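Local coordinates for protein transcriptional regulator, LacI family (Burkholderia phymatum, PDB 2RGY) that probably regulates transcription as a member of the LacI family, its periplasmic-binding-protein-like domain being expected to sense a small effector such as a sugar, at residues Thr122-His128 / Met276-Arg282. Sequence-based numbering, arbitrary orientation.
Sequences TLIEHGH and MRASVAR
The H126 ring takes V280 on one face: CG1 stands 3.9 Å from the ring centroid, a CH-pi contact placed by the valine's first torsion (179°), which sets CG1 anti to the backbone N. R282 N lies near the ring's plane at an edge, while selenomethionine M276 approaches obliquely, its CE 4.1 Å from H126 NE2, and packs SE against T122 CG2. The H128 ring meets A281 edge-on: NE2 donates to A281 O at 2.9 Å, almost in line with the carbonyl. That oxygen also bonds S220 OG, and H128 ND1 bonds T191 OG1, so the imidazole is gripped at both nitrogens and its rotation fixed. The R282 guanidinium lays one face over H126 C, and NH2 gives E125 O a bent bond of 2.7 Å from above the carbonyl plane. This bond illustrates how a helix C-terminus, closed here by a Schellman motif with G127 as C', can offer a carbonyl to a cation. The contact joins helix 112-125 to the chain's last modelled residues, beyond edge strand 273-275 of one lobe's six-stranded mixed sheet in this periplasmic-binding-protein-like fold; the helix packs on that sheet, T122 and L123 touching I222 of strand 220-223, and V280 meets T238 of strand 238-241.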
loop_
_atom_site.group_PDB
_atom_site.type_symbol
_atom_site.label_atom_id
_atom_site.label_comp_id
_atom_site.label_asym_id
_atom_site.label_seq_id
_atom_site.Cartn_x
_atom_site.Cartn_y
_atom_site.Cartn_z
ATOM N N THR A 122 18.705 19.778 0.782
ATOM C CA THR A 122 19.040 18.918 -0.341
ATOM C C THR A 122 18.875 19.737 -1.619
ATOM O O THR A 122 19.788 19.821 -2.438
ATOM C CB THR A 122 18.115 17.677 -0.421
ATOM O OG1 THR A 122 18.152 16.958 0.816
ATOM C CG2 THR A 122 18.574 16.754 -1.537
ATOM N N LEU A 123 17.714 20.361 -1.774
ATOM C CA LEU A 123 17.438 21.169 -2.954
ATOM C C LEU A 123 18.390 22.357 -3.087
ATOM O O LEU A 123 18.978 22.584 -4.141
ATOM C CB LEU A 123 15.994 21.673 -2.922
ATOM C CG LEU A 123 14.931 20.574 -3.038
ATOM C CD1 LEU A 123 13.532 21.164 -2.884
ATOM C CD2 LEU A 123 15.078 19.870 -4.381
ATOM N N ILE A 124 18.542 23.117 -2.015
ATOM C CA ILE A 124 19.409 24.273 -2.073
ATOM C C ILE A 124 20.857 23.904 -2.358
ATOM O O ILE A 124 21.523 24.582 -3.128
ATOM C CB ILE A 124 19.311 25.099 -0.782
ATOM C CG1 ILE A 124 17.951 25.812 -0.751
ATOM C CG2 ILE A 124 20.443 26.133 -0.731
ATOM C CD1 ILE A 124 17.533 26.283 0.614
ATOM N N GLU A 125 21.336 22.817 -1.766
ATOM C CA GLU A 125 22.711 22.391 -1.981
ATOM C C GLU A 125 22.948 21.979 -3.430
ATOM O O GLU A 125 24.089 21.948 -3.899
ATOM C CB GLU A 125 23.060 21.242 -1.034
ATOM C CG GLU A 125 23.141 21.698 0.428
ATOM C CD GLU A 125 23.453 20.571 1.390
ATOM O OE1 GLU A 125 23.469 19.397 0.957
ATOM O OE2 GLU A 125 23.680 20.853 2.589
ATOM N N HIS A 126 21.866 21.670 -4.140
ATOM C CA HIS A 126 21.981 21.279 -5.533
ATOM C C HIS A 126 21.793 22.478 -6.457
ATOM O O HIS A 126 21.502 22.324 -7.641
ATOM C CB HIS A 126 20.982 20.159 -5.846
ATOM C CG HIS A 126 21.448 18.812 -5.390
ATOM N ND1 HIS A 126 22.205 17.980 -6.187
ATOM C CD2 HIS A 126 21.339 18.191 -4.194
ATOM C CE1 HIS A 126 22.545 16.904 -5.500
ATOM N NE2 HIS A 126 22.033 17.007 -4.286
ATOM N N GLY A 127 21.964 23.674 -5.897
ATOM C CA GLY A 127 21.854 24.888 -6.683
ATOM C C GLY A 127 20.477 25.455 -6.978
ATOM O O GLY A 127 20.369 26.465 -7.661
ATOM N N HIS A 128 19.420 24.833 -6.477
ATOM C CA HIS A 128 18.080 25.346 -6.738
ATOM C C HIS A 128 17.748 26.559 -5.852
ATOM O O HIS A 128 17.920 26.508 -4.635
ATOM C CB HIS A 128 17.063 24.221 -6.526
ATOM C CG HIS A 128 17.305 23.030 -7.402
ATOM N ND1 HIS A 128 16.872 22.965 -8.710
ATOM C CD2 HIS A 128 17.990 21.884 -7.180
ATOM C CE1 HIS A 128 17.281 21.833 -9.251
ATOM N NE2 HIS A 128 17.965 21.158 -8.346
HETATM N N MSE A 276 19.169 9.559 -0.862
HETATM C CA MSE A 276 19.488 10.094 -2.177
HETATM C C MSE A 276 19.320 9.052 -3.264
HETATM O O MSE A 276 19.961 8.002 -3.234
HETATM C CB MSE A 276 20.931 10.620 -2.211
HETATM C CG MSE A 276 21.157 11.976 -1.553
HETATM SE SE MSE A 276 20.326 13.384 -2.363
HETATM C CE MSE A 276 20.722 13.111 -4.063
ATOM N N ARG A 277 18.453 9.345 -4.225
ATOM C CA ARG A 277 18.235 8.419 -5.328
ATOM C C ARG A 277 18.479 9.152 -6.632
ATOM O O ARG A 277 19.529 9.775 -6.780
ATOM C CB ARG A 277 16.830 7.810 -5.240
ATOM C CG ARG A 277 16.638 7.033 -3.930
ATOM C CD ARG A 277 15.677 5.867 -4.073
ATOM N NE ARG A 277 15.577 5.065 -2.852
ATOM C CZ ARG A 277 14.934 5.444 -1.752
ATOM N NH1 ARG A 277 14.325 6.621 -1.706
ATOM N NH2 ARG A 277 14.891 4.640 -0.699
ATOM N N ALA A 278 17.529 9.137 -7.562
ATOM C CA ALA A 278 17.775 9.795 -8.838
ATOM C C ALA A 278 16.859 10.938 -9.250
ATOM O O ALA A 278 16.951 11.419 -10.381
ATOM C CB ALA A 278 17.801 8.742 -9.944
ATOM N N SER A 279 15.988 11.394 -8.358
ATOM C CA SER A 279 15.066 12.464 -8.723
ATOM C C SER A 279 15.590 13.871 -8.452
ATOM O O SER A 279 14.946 14.848 -8.812
ATOM C CB SER A 279 13.729 12.282 -8.009
ATOM O OG SER A 279 13.921 12.342 -6.619
ATOM N N VAL A 280 16.746 13.976 -7.809
ATOM C CA VAL A 280 17.335 15.286 -7.539
ATOM C C VAL A 280 18.711 15.407 -8.207
ATOM O O VAL A 280 19.572 14.545 -8.032
ATOM C CB VAL A 280 17.485 15.548 -6.016
ATOM C CG1 VAL A 280 18.134 16.919 -5.779
ATOM C CG2 VAL A 280 16.124 15.498 -5.344
ATOM N N ALA A 281 18.901 16.474 -8.979
ATOM C CA ALA A 281 20.162 16.723 -9.673
ATOM C C ALA A 281 20.487 18.215 -9.613
ATOM O O ALA A 281 19.661 19.017 -9.193
ATOM C CB ALA A 281 20.063 16.259 -11.128
ATOM N N ARG A 282 21.689 18.593 -10.034
ATOM C CA ARG A 282 22.086 19.998 -10.004
ATOM C C ARG A 282 21.339 20.831 -11.052
ATOM O O ARG A 282 21.103 20.311 -12.161
ATOM C CB ARG A 282 23.597 20.099 -10.224
ATOM C CG ARG A 282 24.149 21.510 -10.211
ATOM C CD ARG A 282 25.382 21.589 -9.329
ATOM N NE ARG A 282 25.161 22.553 -8.258
ATOM C CZ ARG A 282 25.308 22.284 -6.969
ATOM N NH1 ARG A 282 25.692 21.073 -6.568
ATOM N NH2 ARG A 282 25.049 23.226 -6.079
#